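Local coordinates for MutT/nudix family protein (Enterococcus faecalis, PDB 2FML) that is of unknown function but belongs to the MutT/nudix family and probably hydrolyses or senses a nucleoside diphosphate derivative, perhaps as an NrtR-like regulator, at residues A[45-50]-A[127-132]. Numbering follows the deposited sequence.
Sequences VLLCYN and SYLAFI
Val-45 to Leu-47 pair with Leu-129 to Phe-131 as parallel neighbours in the mixed sheet of the nudix domain. The segment axes lie 16° apart, close to parallel, and approach to 4.9 Å. Four backbone hydrogen bonds alternate in direction: Val-45 N to Tyr-128 O, Ala-130 N to Val-45 O, Leu-47 N to Ala-130 O and Ile-132 N to Leu-47 O. The bond from Val-45 N to Tyr-128 O is the shortest of the four, at 2.7 Å. At the end of the pairing a water bridges Tyr-49 N and Ile-132 O. Its approach to Ile-132 O is very short, so that bond is doubtful.

Val-45, Leu-47, Leu-129 and Phe-131 share one face. Leu-47 CD1 is the meeting point, 3.8 Å from Leu-129 CD1 and 4.0 Å from Phe-131 CE1. It reaches the ring at its edge, near the ring plane, and the Leu-47 and Phe-131 side chains lie side by side. Leu-129 CG lies anti to the backbone N (chi1 173°), which brings Leu-129 CD1 to 3.6 Å from Val-45 O. On the other face Leu-46 CD2 lies 4.0 Å from Ala-130 CB. Trp-148 of strand 143-154 packs on Leu-46 and Ile-132 there.

The contact is buried and its side-chain contacts are apolar. The four backbone bonds pair inward-facing amides and carbonyls of the strands, while leucine, valine and phenylalanine side chains fill one side of this central sheet pair.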
loop_
_atom_site.group_PDB
_atom_site.type_symbol
_atom_site.label_atom_id
_atom_site.label_comp_id
_atom_site.label_asym_id
_atom_site.label_seq_id
_atom_site.Cartn_x
_atom_site.Cartn_y
_atom_site.Cartn_z
ATOM N N VAL A 45 1.856 7.659 10.890
ATOM C CA VAL A 45 1.304 9.030 10.811
ATOM C C VAL A 45 0.038 9.080 11.643
ATOM O O VAL A 45 -0.958 8.497 11.266
ATOM C CB VAL A 45 1.033 9.526 9.383
ATOM C CG1 VAL A 45 0.459 10.967 9.442
ATOM C CG2 VAL A 45 2.328 9.470 8.476
ATOM N N LEU A 46 0.124 9.726 12.807
ATOM C CA LEU A 46 -0.989 9.886 13.735
ATOM C C LEU A 46 -1.565 11.275 13.606
ATOM O O LEU A 46 -0.874 12.253 13.808
ATOM C CB LEU A 46 -0.547 9.657 15.201
ATOM C CG LEU A 46 -0.022 8.278 15.576
ATOM C CD1 LEU A 46 0.331 8.318 17.053
ATOM C CD2 LEU A 46 -1.119 7.262 15.366
ATOM N N LEU A 47 -2.863 11.326 13.292
ATOM C CA LEU A 47 -3.587 12.548 13.049
ATOM C C LEU A 47 -4.713 12.616 14.043
ATOM O O LEU A 47 -5.422 11.634 14.283
ATOM C CB LEU A 47 -4.189 12.522 11.652
ATOM C CG LEU A 47 -3.241 12.568 10.481
ATOM C CD1 LEU A 47 -4.050 12.619 9.198
ATOM C CD2 LEU A 47 -2.239 13.746 10.605
ATOM N N CYS A 48 -4.882 13.794 14.631
ATOM C CA CYS A 48 -6.021 14.040 15.498
ATOM C C CYS A 48 -6.637 15.389 15.118
ATOM O O CYS A 48 -6.139 16.092 14.229
ATOM C CB CYS A 48 -5.591 13.966 16.982
ATOM S SG CYS A 48 -4.551 15.301 17.565
ATOM N N TYR A 49 -7.695 15.774 15.820
ATOM C CA TYR A 49 -8.241 17.079 15.603
ATOM C C TYR A 49 -8.717 17.676 16.924
ATOM O O TYR A 49 -9.518 17.061 17.602
ATOM C CB TYR A 49 -9.359 16.948 14.575
ATOM C CG TYR A 49 -10.241 18.157 14.365
ATOM C CD1 TYR A 49 -9.883 19.175 13.474
ATOM C CD2 TYR A 49 -11.485 18.236 15.010
ATOM C CE1 TYR A 49 -10.760 20.271 13.283
ATOM C CE2 TYR A 49 -12.332 19.297 14.823
ATOM C CZ TYR A 49 -11.968 20.323 13.986
ATOM O OH TYR A 49 -12.870 21.346 13.837
ATOM N N ASN A 50 -8.201 18.856 17.295
ATOM C CA ASN A 50 -8.755 19.637 18.403
ATOM C C ASN A 50 -10.006 20.485 18.015
ATOM O O ASN A 50 -9.863 21.406 17.238
ATOM C CB ASN A 50 -7.649 20.544 18.979
ATOM C CG ASN A 50 -8.026 21.131 20.332
ATOM O OD1 ASN A 50 -8.914 21.995 20.446
ATOM N ND2 ASN A 50 -7.377 20.634 21.374
ATOM N N SER A 127 4.826 2.503 5.820
ATOM C CA SER A 127 4.157 3.505 6.625
ATOM C C SER A 127 2.638 3.197 6.830
ATOM O O SER A 127 2.003 2.564 6.016
ATOM C CB SER A 127 4.379 4.911 6.041
ATOM O OG SER A 127 3.683 5.068 4.811
ATOM N N TYR A 128 2.133 3.688 7.948
ATOM C CA TYR A 128 0.752 3.583 8.364
ATOM C C TYR A 128 0.167 4.950 8.730
ATOM O O TYR A 128 0.892 5.858 9.078
ATOM C CB TYR A 128 0.631 2.622 9.563
ATOM C CG TYR A 128 0.815 1.187 9.177
ATOM C CD1 TYR A 128 -0.283 0.345 9.060
ATOM C CD2 TYR A 128 2.131 0.642 8.998
ATOM C CE1 TYR A 128 -0.107 -1.018 8.761
ATOM C CE2 TYR A 128 2.326 -0.679 8.712
ATOM C CZ TYR A 128 1.212 -1.493 8.544
ATOM O OH TYR A 128 1.410 -2.776 8.197
ATOM N N LEU A 129 -1.162 5.019 8.695
ATOM C CA LEU A 129 -1.969 6.208 8.977
ATOM C C LEU A 129 -3.039 5.807 10.016
ATOM O O LEU A 129 -3.632 4.738 9.932
ATOM C CB LEU A 129 -2.665 6.653 7.691
ATOM C CG LEU A 129 -3.704 7.773 7.678
ATOM C CD1 LEU A 129 -3.168 9.036 8.451
ATOM C CD2 LEU A 129 -3.991 8.136 6.213
ATOM N N ALA A 130 -3.250 6.640 11.034
ATOM C CA ALA A 130 -4.395 6.434 11.928
ATOM C C ALA A 130 -4.910 7.764 12.383
ATOM O O ALA A 130 -4.122 8.749 12.493
ATOM C CB ALA A 130 -4.005 5.575 13.140
ATOM N N PHE A 131 -6.221 7.770 12.632
ATOM C CA PHE A 131 -6.988 8.921 13.128
ATOM C C PHE A 131 -7.402 8.595 14.531
ATOM O O PHE A 131 -8.052 7.569 14.724
ATOM C CB PHE A 131 -8.263 9.076 12.320
ATOM C CG PHE A 131 -8.051 9.055 10.858
ATOM C CD1 PHE A 131 -7.334 10.073 10.226
ATOM C CD2 PHE A 131 -8.574 8.023 10.095
ATOM C CE1 PHE A 131 -7.137 10.055 8.867
ATOM C CE2 PHE A 131 -8.407 8.009 8.724
ATOM C CZ PHE A 131 -7.681 9.027 8.112
ATOM N N ILE A 132 -7.053 9.446 15.492
ATOM C CA ILE A 132 -7.190 9.137 16.905
ATOM C C ILE A 132 -7.538 10.412 17.698
ATOM O O ILE A 132 -7.665 11.489 17.116
ATOM C CB ILE A 132 -5.899 8.419 17.470
ATOM C CG1 ILE A 132 -4.641 9.321 17.414
ATOM C CG2 ILE A 132 -5.621 7.112 16.679
ATOM C CD1 ILE A 132 -3.679 9.135 18.615
HETATM O O HOH W 1 -9.003 13.545 17.306
#